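PDB 3A32: threonine--tRNA ligase catalytic subunit from Aeropyrum pernix, which probably catalyses the ATP-dependent attachment of threonine to tRNA(Thr), by way of a threonyl-adenylate, and binds one zinc ion per subunit. Local coordinates for residues P109-Y114 with Q162-I167; G140-Y145 with R158-D163; G279-D284 with Y307-A312. One frame throughout, in Å; residues are numbered along the deposited sequence.

Contact 1: P109-Y114 with Q162-I167; sequences PMNCPY and QDDAHI. With ZN (zinc ion), chain G.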
loop_
_atom_site.group_PDB
_atom_site.type_symbol
_atom_site.label_atom_id
_atom_site.label_comp_id
_atom_site.label_asym_id
_atom_site.label_seq_id
_atom_site.Cartn_x
_atom_site.Cartn_y
_atom_site.Cartn_z
ATOM N N PRO A 109 -4.071 4.298 -17.903
ATOM C CA PRO A 109 -2.654 4.535 -18.259
ATOM C C PRO A 109 -2.016 5.705 -17.499
ATOM O O PRO A 109 -0.783 5.828 -17.467
ATOM C CB PRO A 109 -2.732 4.849 -19.771
ATOM C CG PRO A 109 -4.087 5.513 -19.958
ATOM C CD PRO A 109 -4.981 5.088 -18.772
ATOM N N MET A 110 -2.841 6.563 -16.889
ATOM C CA MET A 110 -2.335 7.697 -16.125
ATOM C C MET A 110 -3.319 8.048 -15.040
ATOM O O MET A 110 -4.519 7.797 -15.213
ATOM C CB MET A 110 -2.145 8.903 -17.057
ATOM C CG MET A 110 -3.411 9.402 -17.778
ATOM S SD MET A 110 -3.026 10.417 -19.284
ATOM C CE MET A 110 -1.218 10.562 -19.154
ATOM N N ASN A 111 -2.834 8.632 -13.934
ATOM C CA ASN A 111 -3.720 8.975 -12.773
ATOM C C ASN A 111 -4.323 10.352 -12.849
ATOM O O ASN A 111 -5.302 10.640 -12.150
ATOM C CB ASN A 111 -3.005 8.872 -11.436
ATOM C CG ASN A 111 -2.268 7.569 -11.258
ATOM O OD1 ASN A 111 -1.047 7.542 -11.097
ATOM N ND2 ASN A 111 -2.992 6.490 -11.271
ATOM N N CYS A 112 -3.733 11.204 -13.691
ATOM C CA CYS A 112 -4.124 12.634 -13.831
ATOM C C CYS A 112 -5.611 13.008 -13.837
ATOM O O CYS A 112 -5.995 13.905 -13.081
ATOM C CB CYS A 112 -3.430 13.298 -15.066
ATOM S SG CYS A 112 -1.938 12.428 -15.677
ATOM N N PRO A 113 -6.415 12.441 -14.777
ATOM C CA PRO A 113 -7.852 12.733 -14.838
ATOM C C PRO A 113 -8.588 12.355 -13.554
ATOM O O PRO A 113 -9.485 13.100 -13.127
ATOM C CB PRO A 113 -8.337 11.880 -16.026
ATOM C CG PRO A 113 -7.090 11.675 -16.907
ATOM C CD PRO A 113 -5.962 11.597 -15.905
ATOM N N TYR A 114 -8.203 11.237 -12.927
ATOM C CA TYR A 114 -8.802 10.866 -11.629
ATOM C C TYR A 114 -8.459 11.901 -10.556
ATOM O O TYR A 114 -9.342 12.353 -9.851
ATOM C CB TYR A 114 -8.465 9.425 -11.212
ATOM C CG TYR A 114 -9.457 8.342 -11.732
ATOM C CD1 TYR A 114 -9.004 7.185 -12.365
ATOM C CD2 TYR A 114 -10.824 8.458 -11.531
ATOM C CE1 TYR A 114 -9.874 6.196 -12.815
ATOM C CE2 TYR A 114 -11.708 7.451 -11.955
ATOM C CZ TYR A 114 -11.233 6.343 -12.596
ATOM O OH TYR A 114 -12.117 5.370 -13.033
ATOM N N GLN A 162 4.126 4.559 -10.359
ATOM C CA GLN A 162 4.708 5.919 -10.370
ATOM C C GLN A 162 4.476 6.499 -8.971
ATOM O O GLN A 162 3.451 6.213 -8.374
ATOM C CB GLN A 162 3.921 6.823 -11.311
ATOM C CG GLN A 162 4.013 6.491 -12.766
ATOM C CD GLN A 162 2.913 7.094 -13.591
ATOM O OE1 GLN A 162 1.762 7.175 -13.177
ATOM N NE2 GLN A 162 3.260 7.513 -14.793
ATOM N N ASP A 163 5.444 7.278 -8.456
ATOM C CA ASP A 163 5.208 8.174 -7.321
ATOM C C ASP A 163 4.645 9.508 -7.895
ATOM O O ASP A 163 5.323 10.544 -7.966
ATOM C CB ASP A 163 6.525 8.417 -6.518
ATOM C CG ASP A 163 7.702 8.932 -7.401
ATOM O OD1 ASP A 163 7.812 8.512 -8.582
ATOM O OD2 ASP A 163 8.537 9.745 -6.913
ATOM N N ASP A 164 3.382 9.450 -8.262
ATOM C CA ASP A 164 2.721 10.442 -9.063
ATOM C C ASP A 164 2.052 11.500 -8.183
ATOM O O ASP A 164 1.428 11.158 -7.178
ATOM C CB ASP A 164 1.651 9.713 -9.899
ATOM C CG ASP A 164 1.184 10.521 -11.108
ATOM O OD1 ASP A 164 1.924 11.430 -11.559
ATOM O OD2 ASP A 164 0.083 10.209 -11.628
ATOM N N ALA A 165 2.108 12.775 -8.588
ATOM C CA ALA A 165 1.359 13.794 -7.875
ATOM C C ALA A 165 0.934 14.848 -8.860
ATOM O O ALA A 165 1.532 14.977 -9.939
ATOM C CB ALA A 165 2.199 14.390 -6.743
ATOM N N HIS A 166 -0.128 15.553 -8.514
ATOM C CA HIS A 166 -0.610 16.676 -9.263
ATOM C C HIS A 166 -0.773 17.883 -8.353
ATOM O O HIS A 166 -1.215 17.767 -7.198
ATOM C CB HIS A 166 -1.894 16.301 -10.036
ATOM C CG HIS A 166 -1.630 15.267 -11.081
ATOM N ND1 HIS A 166 -1.683 13.919 -10.814
ATOM C CD2 HIS A 166 -1.158 15.379 -12.340
ATOM C CE1 HIS A 166 -1.323 13.239 -11.882
ATOM N NE2 HIS A 166 -1.004 14.100 -12.827
ATOM N N ILE A 167 -0.366 19.036 -8.873
ATOM C CA ILE A 167 -0.368 20.255 -8.110
ATOM C C ILE A 167 -1.086 21.341 -8.889
ATOM O O ILE A 167 -0.769 21.615 -10.053
ATOM C CB ILE A 167 1.074 20.709 -7.787
ATOM C CG1 ILE A 167 1.857 19.562 -7.182
ATOM C CG2 ILE A 167 1.100 21.979 -6.847
ATOM C CD1 ILE A 167 3.138 20.054 -6.498
HETATM ZN ZN ZN G . -0.241 13.446 -14.538
HETATM O O HOH W 1 0.019 9.237 -14.065
HETATM O O HOH W 2 1.410 12.490 -13.865
#

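Contact 2: G140-Y145 with R158-D163; sequences GRVHRY and RGFTQD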
loop_
_atom_site.group_PDB
_atom_site.type_symbol
_atom_site.label_atom_id
_atom_site.label_comp_id
_atom_site.label_asym_id
_atom_site.label_seq_id
_atom_site.Cartn_x
_atom_site.Cartn_y
_atom_site.Cartn_z
ATOM N N GLY A 140 0.782 5.067 -7.694
ATOM C CA GLY A 140 -0.285 4.731 -8.668
ATOM C C GLY A 140 0.103 3.622 -9.610
ATOM O O GLY A 140 1.271 3.511 -9.963
ATOM N N ARG A 141 -0.862 2.826 -10.051
ATOM C CA ARG A 141 -0.588 1.636 -10.919
ATOM C C ARG A 141 -1.197 1.841 -12.300
ATOM O O ARG A 141 -2.416 1.970 -12.423
ATOM C CB ARG A 141 -1.153 0.370 -10.295
ATOM C CG ARG A 141 -0.526 0.082 -8.940
ATOM C CD ARG A 141 -1.395 -0.792 -8.075
ATOM N NE ARG A 141 -0.574 -1.279 -6.968
ATOM C CZ ARG A 141 -0.545 -0.680 -5.790
ATOM N NH1 ARG A 141 -1.327 0.374 -5.578
ATOM N NH2 ARG A 141 0.253 -1.128 -4.855
ATOM N N VAL A 142 -0.327 1.905 -13.314
ATOM C CA VAL A 142 -0.686 2.317 -14.654
ATOM C C VAL A 142 -0.306 1.247 -15.661
ATOM O O VAL A 142 0.618 0.469 -15.443
ATOM C CB VAL A 142 -0.135 3.739 -15.016
ATOM C CG1 VAL A 142 -0.731 4.811 -14.082
ATOM C CG2 VAL A 142 1.379 3.808 -14.972
ATOM N N HIS A 143 -1.076 1.140 -16.726
ATOM C CA HIS A 143 -0.838 0.101 -17.701
ATOM C C HIS A 143 -0.903 0.723 -19.087
ATOM O O HIS A 143 -1.801 1.509 -19.374
ATOM C CB HIS A 143 -1.864 -1.013 -17.621
ATOM C CG HIS A 143 -1.781 -1.797 -16.368
ATOM N ND1 HIS A 143 -2.341 -1.362 -15.176
ATOM C CD2 HIS A 143 -1.191 -2.978 -16.105
ATOM C CE1 HIS A 143 -2.080 -2.248 -14.233
ATOM N NE2 HIS A 143 -1.360 -3.218 -14.763
ATOM N N ARG A 144 0.044 0.332 -19.929
ATOM C CA ARG A 144 0.219 0.967 -21.236
ATOM C C ARG A 144 0.622 -0.107 -22.230
ATOM O O ARG A 144 1.313 -1.064 -21.866
ATOM C CB ARG A 144 1.300 2.039 -21.136
ATOM C CG ARG A 144 0.851 3.177 -20.282
ATOM C CD ARG A 144 1.910 4.212 -20.151
ATOM N NE ARG A 144 1.449 5.277 -19.246
ATOM C CZ ARG A 144 2.195 6.320 -18.893
ATOM N NH1 ARG A 144 3.406 6.446 -19.401
ATOM N NH2 ARG A 144 1.746 7.239 -18.037
ATOM N N TYR A 145 0.170 0.045 -23.469
ATOM C CA TYR A 145 0.590 -0.891 -24.540
ATOM C C TYR A 145 2.073 -0.757 -24.746
ATOM O O TYR A 145 2.529 0.331 -24.939
ATOM C CB TYR A 145 -0.133 -0.626 -25.872
ATOM C CG TYR A 145 0.464 -1.451 -27.010
ATOM C CD1 TYR A 145 0.389 -2.838 -26.989
ATOM C CD2 TYR A 145 1.172 -0.841 -28.060
ATOM C CE1 TYR A 145 0.964 -3.611 -27.973
ATOM C CE2 TYR A 145 1.747 -1.614 -29.073
ATOM C CZ TYR A 145 1.621 -3.010 -29.014
ATOM O OH TYR A 145 2.185 -3.831 -29.993
ATOM N N ARG A 158 4.657 -3.300 -19.323
ATOM C CA ARG A 158 3.254 -3.039 -19.580
ATOM C C ARG A 158 2.432 -2.559 -18.374
ATOM O O ARG A 158 1.370 -1.984 -18.545
ATOM C CB ARG A 158 2.623 -4.318 -20.149
ATOM C CG ARG A 158 3.029 -4.567 -21.608
ATOM C CD ARG A 158 2.640 -5.949 -22.129
ATOM N NE ARG A 158 3.113 -6.010 -23.505
ATOM C CZ ARG A 158 3.256 -7.115 -24.220
ATOM N NH1 ARG A 158 2.966 -8.328 -23.728
ATOM N NH2 ARG A 158 3.644 -6.984 -25.455
ATOM N N GLY A 159 2.883 -2.845 -17.159
ATOM C CA GLY A 159 2.216 -2.361 -15.942
ATOM C C GLY A 159 3.285 -1.952 -14.960
ATOM O O GLY A 159 4.248 -2.696 -14.748
ATOM N N PHE A 160 3.152 -0.753 -14.392
ATOM C CA PHE A 160 4.160 -0.251 -13.491
ATOM C C PHE A 160 3.581 0.760 -12.495
ATOM O O PHE A 160 2.414 1.106 -12.557
ATOM C CB PHE A 160 5.404 0.348 -14.267
ATOM C CG PHE A 160 5.068 1.480 -15.218
ATOM C CD1 PHE A 160 5.277 2.810 -14.846
ATOM C CD2 PHE A 160 4.513 1.215 -16.480
ATOM C CE1 PHE A 160 4.924 3.887 -15.706
ATOM C CE2 PHE A 160 4.188 2.283 -17.359
ATOM C CZ PHE A 160 4.380 3.622 -16.961
ATOM N N THR A 161 4.438 1.249 -11.607
ATOM C CA THR A 161 4.039 2.119 -10.527
ATOM C C THR A 161 4.797 3.445 -10.653
ATOM O O THR A 161 5.959 3.442 -11.026
ATOM C CB THR A 161 4.251 1.374 -9.179
ATOM O OG1 THR A 161 3.956 -0.043 -9.361
ATOM C CG2 THR A 161 3.323 1.961 -8.069
ATOM N N GLN A 162 4.126 4.559 -10.359
ATOM C CA GLN A 162 4.708 5.919 -10.370
ATOM C C GLN A 162 4.476 6.499 -8.971
ATOM O O GLN A 162 3.451 6.213 -8.374
ATOM C CB GLN A 162 3.921 6.823 -11.311
ATOM C CG GLN A 162 4.013 6.491 -12.766
ATOM C CD GLN A 162 2.913 7.094 -13.591
ATOM O OE1 GLN A 162 1.762 7.175 -13.177
ATOM N NE2 GLN A 162 3.260 7.513 -14.793
ATOM N N ASP A 163 5.444 7.278 -8.456
ATOM C CA ASP A 163 5.208 8.174 -7.321
ATOM C C ASP A 163 4.645 9.508 -7.895
ATOM O O ASP A 163 5.323 10.544 -7.966
ATOM C CB ASP A 163 6.525 8.417 -6.518
ATOM C CG ASP A 163 7.702 8.932 -7.401
ATOM O OD1 ASP A 163 7.812 8.512 -8.582
ATOM O OD2 ASP A 163 8.537 9.745 -6.913
HETATM O O HOH W 3 1.578 9.416 -16.175
#

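Contact 3: G279-D284 with Y307-A312; sequences GTIQFD and YIIHRA. With ZN (zinc ion), chain G.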
loop_
_atom_site.group_PDB
_atom_site.type_symbol
_atom_site.label_atom_id
_atom_site.label_comp_id
_atom_site.label_asym_id
_atom_site.label_seq_id
_atom_site.Cartn_x
_atom_site.Cartn_y
_atom_site.Cartn_z
ATOM N N GLY A 279 12.633 11.537 -12.050
ATOM C CA GLY A 279 11.297 12.122 -12.194
ATOM C C GLY A 279 11.326 13.391 -13.053
ATOM O O GLY A 279 12.368 13.731 -13.617
ATOM N N THR A 280 10.194 14.081 -13.129
ATOM C CA THR A 280 9.984 15.249 -13.961
ATOM C C THR A 280 9.028 16.193 -13.231
ATOM O O THR A 280 8.254 15.759 -12.369
ATOM C CB THR A 280 9.382 14.861 -15.370
ATOM O OG1 THR A 280 10.328 14.024 -16.059
ATOM C CG2 THR A 280 9.231 16.069 -16.265
ATOM N N ILE A 281 9.125 17.484 -13.542
ATOM C CA ILE A 281 8.088 18.450 -13.214
ATOM C C ILE A 281 7.550 18.962 -14.543
ATOM O O ILE A 281 8.266 19.656 -15.265
ATOM C CB ILE A 281 8.596 19.664 -12.339
ATOM C CG1 ILE A 281 9.265 19.161 -11.068
ATOM C CG2 ILE A 281 7.435 20.632 -11.993
ATOM C CD1 ILE A 281 9.973 20.238 -10.316
ATOM N N GLN A 282 6.274 18.665 -14.806
ATOM C CA GLN A 282 5.611 18.941 -16.072
ATOM C C GLN A 282 4.318 19.790 -15.947
ATOM O O GLN A 282 3.302 19.343 -15.417
ATOM C CB GLN A 282 5.296 17.595 -16.746
ATOM C CG GLN A 282 4.446 17.722 -18.004
ATOM C CD GLN A 282 5.281 18.154 -19.197
ATOM O OE1 GLN A 282 6.177 17.423 -19.621
ATOM N NE2 GLN A 282 4.972 19.340 -19.762
ATOM N N PHE A 283 4.398 21.029 -16.405
ATOM C CA PHE A 283 3.259 21.889 -16.698
ATOM C C PHE A 283 2.354 21.425 -17.828
ATOM O O PHE A 283 2.780 20.772 -18.795
ATOM C CB PHE A 283 3.776 23.282 -17.057
ATOM C CG PHE A 283 4.382 24.002 -15.895
ATOM C CD1 PHE A 283 3.653 24.974 -15.206
ATOM C CD2 PHE A 283 5.678 23.695 -15.471
ATOM C CE1 PHE A 283 4.215 25.629 -14.095
ATOM C CE2 PHE A 283 6.253 24.350 -14.398
ATOM C CZ PHE A 283 5.526 25.317 -13.692
ATOM N N ASP A 284 1.112 21.854 -17.723
ATOM C CA ASP A 284 0.059 21.368 -18.551
ATOM C C ASP A 284 -0.929 22.510 -18.753
ATOM O O ASP A 284 -1.489 23.054 -17.778
ATOM C CB ASP A 284 -0.581 20.140 -17.904
ATOM C CG ASP A 284 -1.406 19.331 -18.874
ATOM O OD1 ASP A 284 -2.132 19.957 -19.704
ATOM O OD2 ASP A 284 -1.336 18.069 -18.798
ATOM N N TYR A 307 -1.388 27.427 -12.278
ATOM C CA TYR A 307 -0.698 26.385 -13.051
ATOM C C TYR A 307 -1.079 24.994 -12.590
ATOM O O TYR A 307 -1.338 24.778 -11.404
ATOM C CB TYR A 307 0.844 26.578 -12.975
ATOM C CG TYR A 307 1.259 27.925 -13.545
ATOM C CD1 TYR A 307 1.467 28.092 -14.921
ATOM C CD2 TYR A 307 1.358 29.053 -12.715
ATOM C CE1 TYR A 307 1.787 29.329 -15.442
ATOM C CE2 TYR A 307 1.685 30.290 -13.221
ATOM C CZ TYR A 307 1.892 30.419 -14.594
ATOM O OH TYR A 307 2.216 31.652 -15.105
ATOM N N ILE A 308 -1.090 24.067 -13.548
ATOM C CA ILE A 308 -1.337 22.656 -13.326
ATOM C C ILE A 308 -0.026 21.883 -13.582
ATOM O O ILE A 308 0.629 22.022 -14.642
ATOM C CB ILE A 308 -2.479 22.134 -14.222
ATOM C CG1 ILE A 308 -3.854 22.474 -13.659
ATOM C CG2 ILE A 308 -2.448 20.614 -14.273
ATOM C CD1 ILE A 308 -4.258 23.971 -13.552
ATOM N N ILE A 309 0.374 21.091 -12.592
ATOM C CA ILE A 309 1.632 20.404 -12.683
ATOM C C ILE A 309 1.441 18.899 -12.443
ATOM O O ILE A 309 0.737 18.497 -11.522
ATOM C CB ILE A 309 2.682 21.019 -11.689
ATOM C CG1 ILE A 309 3.030 22.447 -12.094
ATOM C CG2 ILE A 309 3.946 20.134 -11.594
ATOM C CD1 ILE A 309 3.846 23.242 -11.083
ATOM N N HIS A 310 2.054 18.105 -13.308
ATOM C CA HIS A 310 2.317 16.681 -13.086
ATOM C C HIS A 310 3.738 16.604 -12.539
ATOM O O HIS A 310 4.616 17.282 -13.065
ATOM C CB HIS A 310 2.411 15.936 -14.418
ATOM C CG HIS A 310 1.255 16.138 -15.352
ATOM N ND1 HIS A 310 0.262 15.198 -15.507
ATOM C CD2 HIS A 310 0.972 17.133 -16.233
ATOM C CE1 HIS A 310 -0.588 15.608 -16.431
ATOM N NE2 HIS A 310 -0.171 16.775 -16.895
ATOM N N ARG A 311 3.993 15.781 -11.520
ATOM C CA ARG A 311 5.372 15.607 -11.046
ATOM C C ARG A 311 5.609 14.221 -10.479
ATOM O O ARG A 311 4.736 13.677 -9.839
ATOM C CB ARG A 311 5.747 16.691 -10.023
ATOM C CG ARG A 311 4.813 16.883 -8.810
ATOM C CD ARG A 311 5.378 16.283 -7.504
ATOM N NE ARG A 311 5.343 14.815 -7.400
ATOM C CZ ARG A 311 5.798 14.128 -6.344
ATOM N NH1 ARG A 311 6.313 14.767 -5.283
ATOM N NH2 ARG A 311 5.730 12.799 -6.334
ATOM N N ALA A 312 6.775 13.629 -10.723
ATOM C CA ALA A 312 7.203 12.457 -9.962
ATOM C C ALA A 312 8.623 12.738 -9.518
ATOM O O ALA A 312 9.299 13.490 -10.186
ATOM C CB ALA A 312 7.128 11.186 -10.826
HETATM ZN ZN ZN G . -0.241 13.446 -14.538
HETATM O O HOH W 4 -0.356 24.913 -16.104
HETATM O O HOH W 2 1.410 12.490 -13.865
#

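Contact 1: P109-Y114 with Q162-I167
Cys112 and His166 meet at a single zinc ion, one from segment 109-114, which runs into helix 112-126, the other from strand 159-170. The His166 side chain leaves CB with CG anti to the carbonyl carbon (chi1 -65°), which carries the imidazole out toward the metal. Along the ring, CE1 passes Cys112 CA at 3.5 Å. At the tip NE2 coordinates zinc at 2.0 Å, and CD2, on the other side of NE2, lies loosely near Cys112 CB. The remaining ring nitrogen, ND1, is hydrogen-bonded to His115 ND1, so both nitrogens are engaged and the ring's rotation is fixed from two ends. Cys112 supplies the thiolate from its own side, SG to zinc 2.3 Å. His310 and one water occupy the other two positions around the ion.

That zinc-bound water also donates to Asp164 OD1 (2.6 Å), making Asp164 a second-shell residue that orients a first-shell ligand. The other oxygen of the carboxylate, OD2, accepts from a second water at 2.6 Å. This water takes the backbone N-H of Asn111 (2.9 Å) and donates again to Gln162 OE1, knitting the backbone at Asn111 to the strand. Asn111 CB packs beside the same carboxylate, 3.4 Å from Asp164 OD2.

A Cys-His-His zinc site with a water in the fourth position is characteristic of the threonyl-tRNA synthetase catalytic core, where, as in related enzymes, the metal probably recognises the threonine substrate directly.

Contact 2: G140-Y145 with R158-D163
Val142 and Phe160 form the middle of an antiparallel strand pair, and their backbones are bonded in both directions: Val142 N reaches Phe160 O at 3.0 Å, and Phe160 N returns to Val142 O. Gly140 and Gln162 form a second hydrogen-bonded pair, and Arg144 N continues the series to Arg158 O. Between these bonds lie CA-H...O contacts, the shortest from Thr161 CA to Gly140 O at 3.1 Å.

Apolar and ring contacts gather on the face that carries Val142, Phe160 and Gln162. Val142 CG2 sits over the Phe160 ring in a CH-pi contact, 3.8 Å from the centroid and 19° off its normal. The ring gets there because Phe160 CG lies between the backbone N and the carbonyl carbon (chi1 58°), which folds it back across the neighbouring strand. On the other face His143 CD2 rests on Gly159 CA at 3.5 Å, where a side chain on the glycine would collide with the imidazole.

Polar side chains complete the account. The Arg144 guanidinium stands nearly perpendicular to the Phe160 ring (87°), with Phe160 CZ under its face, 3.9 Å from Arg144 NH1, while NH1 itself lies at the ring's edge. Its NE is hydrogen-bonded to Pro109 O. One water accepts from Gln162 NE2 (2.9 Å) and, weakly, from Arg144 NH2, joining the two side-chain ends. On the His143 face, Arg141 NE forms a salt bridge with Glu72 of the second subunit.

Two antiparallel strands joined by a connecting loop in this setting form motif 2 of the class II aminoacyl-tRNA synthetases.

Contact 3: G279-D284 with Y307-A312
Motif 3 of the class II synthetases, a strand leading into a helix, contributes 307-312 here, and its His310 meets Asp284 of the adjacent antiparallel strand. His310 NE2 donates to Asp284 OD2 at 2.6 Å, a nearly straight bond (176°) that lies in the ring plane and uses the anti lone pair. The opposite ring nitrogen, ND1, binds zinc at 2.1 Å. Gln282 O, bonded to His310 N, also lies at the ring edge, 3.3 Å from His310 CD2. Asp284 OD1 caps Leu287 N at the following helix, so the carboxylate is held at both oxygens and would probably polarise the imidazole toward the metal. An alanine here would remove both grips, which is likely to leave the zinc-bound imidazole freer to turn and the Leu287 N-H without its cap.

On the reverse face Ile309 CG1 lies over the Phe283 ring, 4.0 Å from its centroid, with Tyr307 CB at the ring edge, 3.7 Å from Phe283 CE1. Ile281 CG2 abuts Ile309 CG2 (3.5 Å), and helix 174-191 covers this largely apolar side. The other face presents His310, backed by Asp284, to the zinc site of the threonyl-tRNA synthetase core, on the antiparallel part of the sheet.

Overall arrangement
All three contacts lie in the class II catalytic core and reach one mixed sheet, in which strands 134-143, 159-170, 306-316 and 273-284 are consecutive neighbours. Both segments of contact 2 begin after 109-114, and contacts 1 and 2 end on strand 159-170, sharing Gln162 and Asp163, before contact 3 opens. Centres lie about 10 Å apart for contacts 1 and 2 and for 1 and 3, and about 17 Å for 2 and 3. Asp163 O joins neighbouring strands through a probable hydrogen bond to Arg311 NH2. The sheet gathers distant sequence at zinc: contact 1 brings two protein ligands, contact 3 the third, while contact 2 pairs the beginning of the His166-bearing strand with strand 134-143 and reaches the dimer partner.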